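Local coordinates for nicotinate-nucleotide pyrophosphorylase (Pyrococcus furiosus, PDB 2I14), which probably catalyses the ATP-dependent joining of nicotinate to phosphoribosyl pyrophosphate, forming nicotinate mononucleotide in NAD biosynthesis, at residues K42-N55 / K302-E314. Sequence-based numbering, arbitrary orientation.
Sequences KKVLADVTTTSLPN and KPVDFALDIVEVE
D47 and D309 exchange two backbone hydrogen bonds, D309 N to D47 O at 2.7 Å and D47 N to D309 O. T49 and A307 form the next such pair, and L45 N reaches E312 O at 2.7 Å in a nearly straight bond (172°). At L45 the regular alternation breaks: its carbonyl oxygen takes V311 N at 2.9 Å and, weakly, E312 N as well. V311 and E312 thus share one partner, a classic beta bulge that leaves V311 as the extra residue. Past it, E314 N donates to K43 O, while the bent side chain of E314 returns OE2 to K43 N at 3.0 Å, meeting it on the carboxylate's anti side. A carboxylate suits this end, for K42 NZ also lies nearby, although that amine bonds T189 O of a neighbouring subunit. Beyond the strands, K302 NZ donates a hydrogen bond to N55 OD1 (3.0 Å) from above the amide plane.

Strands 43-49 and 307-313 are neighbours in the antiparallel sheet of this phosphoribosyltransferase, separate from the parallel strands of the barrel domain. The chain returns across some 250 residues to pair with a strand of its N-terminal part. Strand 95-98 flanks 43-49 on its other edge.

The aliphatic side chains of V44, V48, L308, I310 and V313 make one face apolar, fit for burial; I310 and V313 pack on I188 of the neighbouring subunit. The L308 methyls pack on A46 CB, a small side chain suiting strands so close (A46 CA to I310 CA 3.8 Å). V44 and V313, a non-hydrogen-bonded pair, run alongside each other. The bulge turns V311 toward strand 43-49, where its CG1 rests against D47 CB, while D47 OD1 accepts a bond from Q96. V304, branched and apolar, lays CG1 over the F306 ring.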
loop_
_atom_site.group_PDB
_atom_site.type_symbol
_atom_site.label_atom_id
_atom_site.label_comp_id
_atom_site.label_asym_id
_atom_site.label_seq_id
_atom_site.Cartn_x
_atom_site.Cartn_y
_atom_site.Cartn_z
ATOM N N LYS A 42 13.007 17.184 50.522
ATOM C CA LYS A 42 11.761 16.464 50.759
ATOM C C LYS A 42 11.766 15.055 50.159
ATOM O O LYS A 42 12.422 14.792 49.148
ATOM C CB LYS A 42 10.567 17.257 50.225
ATOM C CG LYS A 42 10.667 17.654 48.774
ATOM C CD LYS A 42 9.327 18.180 48.271
ATOM C CE LYS A 42 8.861 19.406 49.043
ATOM N NZ LYS A 42 7.511 19.838 48.597
ATOM N N LYS A 43 11.027 14.158 50.809
ATOM C CA LYS A 43 10.925 12.760 50.396
ATOM C C LYS A 43 9.983 12.581 49.209
ATOM O O LYS A 43 8.864 13.104 49.196
ATOM C CB LYS A 43 10.439 11.898 51.574
ATOM C CG LYS A 43 11.448 10.867 52.124
ATOM C CD LYS A 43 12.702 11.504 52.744
ATOM C CE LYS A 43 13.354 10.597 53.807
ATOM N NZ LYS A 43 13.751 9.223 53.336
ATOM N N VAL A 44 10.452 11.834 48.211
ATOM C CA VAL A 44 9.677 11.559 47.011
ATOM C C VAL A 44 9.868 10.112 46.584
ATOM O O VAL A 44 10.883 9.483 46.893
ATOM C CB VAL A 44 10.110 12.451 45.826
ATOM C CG1 VAL A 44 9.765 13.905 46.104
ATOM C CG2 VAL A 44 11.611 12.284 45.572
ATOM N N LEU A 45 8.874 9.589 45.878
ATOM C CA LEU A 45 8.933 8.234 45.361
ATOM C C LEU A 45 8.907 8.360 43.847
ATOM O O LEU A 45 7.958 8.901 43.273
ATOM C CB LEU A 45 7.735 7.413 45.837
ATOM C CG LEU A 45 7.682 5.953 45.357
ATOM C CD1 LEU A 45 8.962 5.239 45.727
ATOM C CD2 LEU A 45 6.479 5.252 45.967
ATOM N N ALA A 46 9.967 7.887 43.205
ATOM C CA ALA A 46 10.055 7.944 41.756
ATOM C C ALA A 46 9.812 6.549 41.164
ATOM O O ALA A 46 10.161 5.525 41.757
ATOM C CB ALA A 46 11.423 8.495 41.326
ATOM N N ASP A 47 9.189 6.537 39.991
ATOM C CA ASP A 47 8.849 5.324 39.265
ATOM C C ASP A 47 9.668 5.221 37.987
ATOM O O ASP A 47 10.057 6.235 37.393
ATOM C CB ASP A 47 7.371 5.372 38.866
ATOM C CG ASP A 47 6.520 4.349 39.595
ATOM O OD1 ASP A 47 7.022 3.769 40.586
ATOM O OD2 ASP A 47 5.347 4.138 39.183
ATOM N N VAL A 48 9.932 3.991 37.562
ATOM C CA VAL A 48 10.645 3.761 36.318
ATOM C C VAL A 48 9.744 2.893 35.444
ATOM O O VAL A 48 9.398 1.766 35.816
ATOM C CB VAL A 48 11.978 3.061 36.548
ATOM C CG1 VAL A 48 12.578 2.682 35.221
ATOM C CG2 VAL A 48 12.923 3.991 37.267
ATOM N N THR A 49 9.334 3.439 34.301
ATOM C CA THR A 49 8.457 2.720 33.362
ATOM C C THR A 49 8.741 3.118 31.910
ATOM O O THR A 49 9.700 3.821 31.615
ATOM C CB THR A 49 6.975 3.061 33.604
ATOM O OG1 THR A 49 6.783 4.447 33.304
ATOM C CG2 THR A 49 6.572 2.821 35.055
ATOM N N THR A 50 7.901 2.640 31.009
ATOM C CA THR A 50 7.991 2.995 29.593
ATOM C C THR A 50 6.553 3.050 29.184
ATOM O O THR A 50 5.719 2.319 29.725
ATOM C CB THR A 50 8.640 1.926 28.667
ATOM O OG1 THR A 50 7.904 0.702 28.743
ATOM C CG2 THR A 50 10.043 1.670 29.053
ATOM N N THR A 51 6.263 3.912 28.221
ATOM C CA THR A 51 4.901 4.048 27.731
ATOM C C THR A 51 4.782 3.190 26.492
ATOM O O THR A 51 3.705 3.039 25.925
ATOM C CB THR A 51 4.581 5.507 27.369
ATOM O OG1 THR A 51 5.578 5.995 26.466
ATOM C CG2 THR A 51 4.558 6.376 28.621
ATOM N N SER A 52 5.908 2.615 26.087
ATOM C CA SER A 52 5.944 1.758 24.914
ATOM C C SER A 52 7.213 0.931 24.906
ATOM O O SER A 52 8.175 1.238 25.598
ATOM C CB SER A 52 5.948 2.616 23.660
ATOM O OG SER A 52 7.190 3.307 23.586
ATOM N N LEU A 53 7.211 -0.111 24.097
ATOM C CA LEU A 53 8.374 -0.965 23.936
ATOM C C LEU A 53 8.742 -0.813 22.469
ATOM O O LEU A 53 7.917 -0.439 21.649
ATOM C CB LEU A 53 8.017 -2.426 24.246
ATOM C CG LEU A 53 7.697 -2.693 25.719
ATOM C CD1 LEU A 53 6.897 -3.974 25.851
ATOM C CD2 LEU A 53 8.997 -2.743 26.512
ATOM N N PRO A 54 9.988 -1.105 22.111
ATOM C CA PRO A 54 10.389 -0.971 20.709
ATOM C C PRO A 54 9.434 -1.664 19.765
ATOM O O PRO A 54 8.857 -2.679 20.115
ATOM C CB PRO A 54 11.767 -1.607 20.690
ATOM C CG PRO A 54 12.288 -1.255 22.046
ATOM C CD PRO A 54 11.116 -1.562 22.938
ATOM N N ASN A 55 9.257 -1.095 18.579
ATOM C CA ASN A 55 8.400 -1.671 17.545
ATOM C C ASN A 55 6.991 -1.993 18.030
ATOM O O ASN A 55 6.245 -2.738 17.385
ATOM C CB ASN A 55 9.087 -2.911 16.998
ATOM C CG ASN A 55 10.500 -2.616 16.575
ATOM O OD1 ASN A 55 10.714 -2.017 15.531
ATOM N ND2 ASN A 55 11.478 -2.999 17.402
ATOM N N LYS A 302 17.292 -1.947 19.848
ATOM C CA LYS A 302 16.915 -0.630 20.333
ATOM C C LYS A 302 16.605 -0.649 21.818
ATOM O O LYS A 302 15.970 -1.576 22.310
ATOM C CB LYS A 302 15.661 -0.124 19.628
ATOM C CG LYS A 302 15.716 -0.086 18.118
ATOM C CD LYS A 302 14.364 0.389 17.578
ATOM C CE LYS A 302 14.134 -0.057 16.145
ATOM N NZ LYS A 302 12.725 0.219 15.769
ATOM N N PRO A 303 17.029 0.391 22.550
ATOM C CA PRO A 303 16.796 0.525 23.990
ATOM C C PRO A 303 15.303 0.594 24.299
ATOM O O PRO A 303 14.493 0.816 23.405
ATOM C CB PRO A 303 17.475 1.840 24.321
ATOM C CG PRO A 303 18.584 1.900 23.324
ATOM C CD PRO A 303 17.937 1.442 22.069
ATOM N N VAL A 304 14.944 0.409 25.566
ATOM C CA VAL A 304 13.549 0.490 26.007
ATOM C C VAL A 304 13.441 1.895 26.572
ATOM O O VAL A 304 14.179 2.237 27.480
ATOM C CB VAL A 304 13.249 -0.559 27.117
ATOM C CG1 VAL A 304 11.805 -0.462 27.567
ATOM C CG2 VAL A 304 13.533 -1.956 26.591
ATOM N N ASP A 305 12.545 2.707 26.018
ATOM C CA ASP A 305 12.388 4.103 26.450
ATOM C C ASP A 305 11.977 4.167 27.914
ATOM O O ASP A 305 10.834 4.504 28.226
ATOM C CB ASP A 305 11.333 4.830 25.581
ATOM C CG ASP A 305 11.617 6.337 25.432
ATOM O OD1 ASP A 305 10.714 7.106 24.991
ATOM O OD2 ASP A 305 12.757 6.754 25.749
ATOM N N PHE A 306 12.912 3.837 28.804
ATOM C CA PHE A 306 12.672 3.845 30.251
ATOM C C PHE A 306 12.783 5.263 30.820
ATOM O O PHE A 306 13.721 5.985 30.504
ATOM C CB PHE A 306 13.679 2.914 30.955
ATOM C CG PHE A 306 13.192 1.500 31.128
ATOM C CD1 PHE A 306 14.045 0.421 30.910
ATOM C CD2 PHE A 306 11.883 1.242 31.522
ATOM C CE1 PHE A 306 13.605 -0.898 31.077
ATOM C CE2 PHE A 306 11.427 -0.074 31.691
ATOM C CZ PHE A 306 12.294 -1.146 31.466
ATOM N N ALA A 307 11.831 5.663 31.651
ATOM C CA ALA A 307 11.882 6.995 32.236
ATOM C C ALA A 307 11.648 6.980 33.743
ATOM O O ALA A 307 10.870 6.179 34.250
ATOM C CB ALA A 307 10.865 7.902 31.558
ATOM N N LEU A 308 12.333 7.873 34.450
ATOM C CA LEU A 308 12.199 7.991 35.901
ATOM C C LEU A 308 11.289 9.183 36.214
ATOM O O LEU A 308 11.639 10.336 35.943
ATOM C CB LEU A 308 13.584 8.207 36.532
ATOM C CG LEU A 308 13.699 8.352 38.055
ATOM C CD1 LEU A 308 13.159 9.698 38.542
ATOM C CD2 LEU A 308 12.941 7.208 38.705
ATOM N N ASP A 309 10.121 8.916 36.786
ATOM C CA ASP A 309 9.192 9.998 37.115
ATOM C C ASP A 309 8.625 9.926 38.528
ATOM O O ASP A 309 8.069 8.905 38.928
ATOM C CB ASP A 309 8.014 10.006 36.144
ATOM C CG ASP A 309 8.447 9.958 34.698
ATOM O OD1 ASP A 309 9.422 10.647 34.332
ATOM O OD2 ASP A 309 7.796 9.236 33.919
ATOM N N ILE A 310 8.754 11.022 39.277
ATOM C CA ILE A 310 8.215 11.079 40.637
ATOM C C ILE A 310 6.689 10.987 40.578
ATOM O O ILE A 310 6.021 11.823 39.978
ATOM C CB ILE A 310 8.661 12.367 41.361
ATOM C CG1 ILE A 310 8.730 13.523 40.373
ATOM C CG2 ILE A 310 10.032 12.165 41.974
ATOM C CD1 ILE A 310 9.483 14.719 40.909
ATOM N N VAL A 311 6.159 9.933 41.183
ATOM C CA VAL A 311 4.726 9.675 41.205
ATOM C C VAL A 311 4.113 9.967 42.573
ATOM O O VAL A 311 2.901 9.857 42.758
ATOM C CB VAL A 311 4.438 8.215 40.857
ATOM C CG1 VAL A 311 5.096 7.857 39.539
ATOM C CG2 VAL A 311 4.956 7.325 41.958
ATOM N N GLU A 312 4.961 10.334 43.531
ATOM C CA GLU A 312 4.499 10.651 44.874
ATOM C C GLU A 312 5.532 11.491 45.622
ATOM O O GLU A 312 6.726 11.182 45.610
ATOM C CB GLU A 312 4.212 9.362 45.646
ATOM C CG GLU A 312 3.262 9.548 46.825
ATOM C CD GLU A 312 2.917 8.242 47.523
ATOM O OE1 GLU A 312 3.837 7.621 48.105
ATOM O OE2 GLU A 312 1.731 7.842 47.487
ATOM N N VAL A 313 5.061 12.561 46.260
ATOM C CA VAL A 313 5.924 13.455 47.023
ATOM C C VAL A 313 5.353 13.635 48.427
ATOM O O VAL A 313 4.271 14.197 48.594
ATOM C CB VAL A 313 6.027 14.835 46.347
ATOM C CG1 VAL A 313 7.100 15.677 47.033
ATOM C CG2 VAL A 313 6.338 14.663 44.877
ATOM N N GLU A 314 6.082 13.155 49.430
ATOM C CA GLU A 314 5.650 13.246 50.825
ATOM C C GLU A 314 4.307 12.546 51.046
ATOM O O GLU A 314 3.367 13.133 51.583
ATOM C CB GLU A 314 5.539 14.710 51.258
ATOM C CG GLU A 314 6.431 15.083 52.425
ATOM C CD GLU A 314 7.561 16.021 52.026
ATOM O OE1 GLU A 314 7.267 17.168 51.609
ATOM O OE2 GLU A 314 8.741 15.611 52.132
#